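Local coordinates for protein 3-chlorocatechol 1,2-dioxygenase (Rhodococcus opacus, PDB 2BOY) that probably cleaves the aromatic ring of catechols, 3-chlorocatechol among them, between the two hydroxyl-bearing carbons, using a bound ferric ion and molecular oxygen, at residues I162-Y167 against R188-H193. Residues are numbered along the deposited sequence; the frame is centred on the assembly and turned at random. Where two conformers were deposited one is given.
Sequences IVPAPY and RPAHLH. With FE (Fe (III) ion), chain I; BHO (benzhydroxamic acid), chain J.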
ATOM      1  N   ILE A 162     -16.548  24.686 -21.212  1.00 21.39           N
ATOM      2  CA  ILE A 162     -16.772  23.682 -22.233  1.00 23.62           C
ATOM      3  C   ILE A 162     -17.125  22.405 -21.487  1.00 22.69           C
ATOM      4  O   ILE A 162     -16.738  22.269 -20.332  1.00 23.40           O
ATOM      5  CB  ILE A 162     -15.490  23.613 -23.121  1.00 23.54           C
ATOM      6  CG1 ILE A 162     -15.691  24.569 -24.313  1.00 27.07           C
ATOM      7  CG2 ILE A 162     -15.162  22.215 -23.579  1.00 27.23           C
ATOM      8  CD1 ILE A 162     -14.400  25.180 -24.851  1.00 34.64           C
ATOM      9  N   VAL A 163     -17.932  21.527 -22.080  1.00 21.79           N
ATOM     10  CA  VAL A 163     -18.230  20.226 -21.448  1.00 21.19           C
ATOM     11  C   VAL A 163     -16.962  19.392 -21.374  1.00 21.14           C
ATOM     12  O   VAL A 163     -16.354  19.116 -22.420  1.00 20.29           O
ATOM     13  CB  VAL A 163     -19.362  19.456 -22.195  1.00 21.03           C
ATOM     14  CG1 VAL A 163     -19.705  18.162 -21.471  1.00 21.26           C
ATOM     15  CG2 VAL A 163     -20.616  20.331 -22.307  1.00 22.22           C
ATOM     16  N   PRO A 164     -16.533  18.983 -20.157  1.00 19.74           N
ATOM     17  CA  PRO A 164     -15.319  18.180 -20.040  1.00 19.49           C
ATOM     18  C   PRO A 164     -15.572  16.795 -20.632  1.00 19.57           C
ATOM     19  O   PRO A 164     -16.703  16.325 -20.615  1.00 19.04           O
ATOM     20  CB  PRO A 164     -15.089  18.051 -18.494  1.00 19.98           C
ATOM     21  CG  PRO A 164     -16.510  18.182 -17.895  1.00 19.24           C
ATOM     22  CD  PRO A 164     -17.227  19.172 -18.857  1.00 20.09           C
ATOM     23  N   ALA A 165     -14.527  16.170 -21.154  1.00 19.88           N
ATOM     24  CA  ALA A 165     -14.568  14.758 -21.521  1.00 20.88           C
ATOM     25  C   ALA A 165     -14.402  13.875 -20.285  1.00 21.20           C
ATOM     26  O   ALA A 165     -13.766  14.280 -19.325  1.00 19.38           O
ATOM     27  CB  ALA A 165     -13.429  14.437 -22.516  1.00 21.78           C
ATOM     28  N   PRO A 166     -14.910  12.651 -20.350  1.00 21.55           N
ATOM     29  CA  PRO A 166     -14.505  11.619 -19.403  1.00 22.65           C
ATOM     30  C   PRO A 166     -12.993  11.408 -19.483  1.00 24.27           C
ATOM     31  O   PRO A 166     -12.382  11.727 -20.495  1.00 25.19           O
ATOM     32  CB  PRO A 166     -15.193  10.353 -19.925  1.00 23.07           C
ATOM     33  CG  PRO A 166     -16.263  10.797 -20.836  1.00 21.96           C
ATOM     34  CD  PRO A 166     -15.906  12.168 -21.334  1.00 21.77           C
ATOM     35  N   TYR A 167     -12.438  10.857 -18.393  0.50 23.83           N
ATOM     36  CA  TYR A 167     -11.001  10.753 -18.071  0.50 24.75           C
ATOM     37  C   TYR A 167     -10.665   9.244 -17.908  0.50 24.55           C
ATOM     38  O   TYR A 167     -11.431   8.557 -17.230  0.50 23.88           O
ATOM     39  CB  TYR A 167     -10.772  11.490 -16.709  0.50 24.14           C
ATOM     40  CG  TYR A 167      -9.333  11.495 -16.185  0.50 24.08           C
ATOM     41  CD1 TYR A 167      -8.917  10.631 -15.153  0.50 23.38           C
ATOM     42  CD2 TYR A 167      -8.393  12.379 -16.709  0.50 23.04           C
ATOM     43  CE1 TYR A 167      -7.577  10.636 -14.694  0.50 21.30           C
ATOM     44  CE2 TYR A 167      -7.071  12.397 -16.249  0.50 23.19           C
ATOM     45  CZ  TYR A 167      -6.667  11.514 -15.262  0.50 22.27           C
ATOM     46  OH  TYR A 167      -5.349  11.543 -14.835  0.50 22.43           O
ATOM     47  N   ARG A 188     -13.358   7.611 -15.429  1.00 17.63           N
ATOM     48  CA  ARG A 188     -14.313   8.452 -14.691  1.00 17.81           C
ATOM     49  C   ARG A 188     -15.266   9.112 -15.724  1.00 17.25           C
ATOM     50  O   ARG A 188     -14.801   9.581 -16.772  1.00 16.38           O
ATOM     51  CB  ARG A 188     -13.553   9.578 -13.967  1.00 16.05           C
ATOM     52  CG  ARG A 188     -12.507   9.081 -12.969  1.00 17.97           C
ATOM     53  CD  ARG A 188     -12.490   9.931 -11.672  1.00 18.16           C
ATOM     54  NE  ARG A 188     -13.830   9.877 -11.089  1.00 20.50           N
ATOM     55  CZ  ARG A 188     -14.486  10.899 -10.562  1.00 19.16           C
ATOM     56  NH1 ARG A 188     -13.935  12.116 -10.514  1.00 18.24           N
ATOM     57  NH2 ARG A 188     -15.728  10.691 -10.138  1.00 16.23           N
ATOM     58  N   PRO A 189     -16.555   9.228 -15.396  1.00 16.69           N
ATOM     59  CA  PRO A 189     -17.492   9.971 -16.254  1.00 16.54           C
ATOM     60  C   PRO A 189     -17.079  11.446 -16.188  1.00 17.75           C
ATOM     61  O   PRO A 189     -16.326  11.822 -15.254  1.00 18.10           O
ATOM     62  CB  PRO A 189     -18.845   9.767 -15.574  1.00 17.04           C
ATOM     63  CG  PRO A 189     -18.494   9.626 -14.116  1.00 16.54           C
ATOM     64  CD  PRO A 189     -17.202   8.760 -14.141  1.00 16.88           C
ATOM     65  N   ALA A 190     -17.535  12.259 -17.139  1.00 17.79           N
ATOM     66  CA  ALA A 190     -17.168  13.702 -17.195  1.00 16.65           C
ATOM     67  C   ALA A 190     -17.690  14.419 -15.982  1.00 17.75           C
ATOM     68  O   ALA A 190     -18.783  14.108 -15.559  1.00 18.13           O
ATOM     69  CB  ALA A 190     -17.779  14.324 -18.445  1.00 17.82           C
ATOM     70  N   HIS A 191     -16.937  15.383 -15.443  1.00 17.95           N
ATOM     71  CA  HIS A 191     -17.352  16.060 -14.194  1.00 17.76           C
ATOM     72  C   HIS A 191     -16.690  17.438 -14.011  1.00 16.92           C
ATOM     73  O   HIS A 191     -15.611  17.706 -14.559  1.00 16.88           O
ATOM     74  CB  HIS A 191     -17.013  15.164 -12.973  1.00 18.44           C
ATOM     75  CG  HIS A 191     -15.570  14.786 -12.913  1.00 16.85           C
ATOM     76  ND1 HIS A 191     -15.051  13.703 -13.582  1.00 17.57           N
ATOM     77  CD2 HIS A 191     -14.521  15.414 -12.334  1.00 15.35           C
ATOM     78  CE1 HIS A 191     -13.739  13.667 -13.399  1.00 15.71           C
ATOM     79  NE2 HIS A 191     -13.395  14.689 -12.623  1.00 14.14           N
ATOM     80  N   LEU A 192     -17.340  18.284 -13.206  1.00 16.56           N
ATOM     81  CA  LEU A 192     -16.822  19.558 -12.777  1.00 16.35           C
ATOM     82  C   LEU A 192     -16.567  19.392 -11.287  1.00 17.09           C
ATOM     83  O   LEU A 192     -17.472  18.899 -10.587  1.00 16.34           O
ATOM     84  CB  LEU A 192     -17.872  20.650 -12.972  1.00 16.16           C
ATOM     85  CG  LEU A 192     -18.444  20.747 -14.394  1.00 16.78           C
ATOM     86  CD1 LEU A 192     -19.442  21.900 -14.432  1.00 16.26           C
ATOM     87  CD2 LEU A 192     -17.231  21.038 -15.326  1.00 14.81           C
ATOM     88  N   HIS A 193     -15.368  19.785 -10.836  1.00 15.92           N
ATOM     89  CA  HIS A 193     -14.958  19.728  -9.383  1.00 15.90           C
ATOM     90  C   HIS A 193     -15.236  21.077  -8.733  1.00 15.90           C
ATOM     91  O   HIS A 193     -14.980  22.098  -9.358  1.00 16.43           O
ATOM     92  CB  HIS A 193     -13.454  19.542  -9.269  1.00 15.51           C
ATOM     93  CG  HIS A 193     -12.967  18.150  -9.573  1.00 16.46           C
ATOM     94  ND1 HIS A 193     -12.974  17.158  -8.620  1.00 16.68           N
ATOM     95  CD2 HIS A 193     -12.411  17.601 -10.690  1.00 12.80           C
ATOM     96  CE1 HIS A 193     -12.484  16.044  -9.143  1.00 17.74           C
ATOM     97  NE2 HIS A 193     -12.150  16.285 -10.403  1.00 15.31           N
TER
HETATM   98 FE    FE I1255     -11.477  14.913 -11.958  1.00 19.79          FE
HETATM   99  C1  BHO J1256     -10.023  11.936  -9.930  1.00 27.06           C
HETATM  100  C2  BHO J1256     -10.473  11.143  -8.769  1.00 23.55           C
HETATM  101  C3  BHO J1256      -9.776   9.978  -8.444  1.00 24.45           C
HETATM  102  C4  BHO J1256      -8.689   9.584  -9.241  1.00 23.54           C
HETATM  103  C5  BHO J1256      -8.285  10.333 -10.333  1.00 27.64           C
HETATM  104  C6  BHO J1256      -8.952  11.504 -10.695  1.00 29.03           C
HETATM  105  C   BHO J1256     -10.771  13.186 -10.273  1.00 29.90           C
HETATM  106  O1  BHO J1256     -11.917  13.224  -9.962  1.00 37.08           O
HETATM  107  N   BHO J1256     -10.296  14.226 -10.927  1.00 32.14           N
HETATM  108  O2  BHO J1256      -9.219  14.787 -10.669  1.00 37.54           O
HETATM  109  O   HOH W   1     -14.201  15.132 -16.729  1.00 17.33           O
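Tyr167 and Arg188 face each other as an antiparallel hydrogen-bonded pair. The Arg188 N donates to Tyr167 O at 2.8 Å, and Tyr167 N returns a bond of 3.1 Å to Arg188 O. Further along, a water bridges the two segments, donating to Ala165 O and accepting from His191 N. The same water lies over one face of the His191 ring, near its rim; NH1 of Arg188 lies over the opposite face.

His191 binds the ferric ion through NE2 at 2.0 Å. Its ND1 donates to Pro189 O at 2.8 Å, nearly straight at 172° and in the ring plane. His193 NE2 binds the iron at 2.2 Å. Tyr133 is the third protein ligand in this complex. Tyr167 probably corresponds to the family's second tyrosine, but in this conformer its hydroxyl is swung off the iron and bonds to that of Tyr78, which lines the ligand pocket. Benzhydroxamic acid also coordinates the iron, through an atom modelled as N. The Arg188 chain, bent at chi2 and chi3, brings CD against the ligand ring and NH1 to ligand O1, a contact modelled very short. Asp219 forms a salt bridge with Arg188 NH2, and Gln207 accepts from NH1.

Away from the iron, the proline rings and the Ala190 methyl pack against each other and against backbone carbonyls. Pro166 CB lies 3.3 Å from Arg188 O. Pro164 CG makes apolar contact with Leu192 CD2 at 3.9 Å, the side chains crossing at about a right angle.

This is the ferric site of an intradiol dioxygenase. The Pro189 carbonyl and the iron together hold the rotation of the His191 ring, and the carbonyl would probably make it a more electron-rich ligand. The paired backbones tie this iron-binding strand to the loop leading into Tyr167.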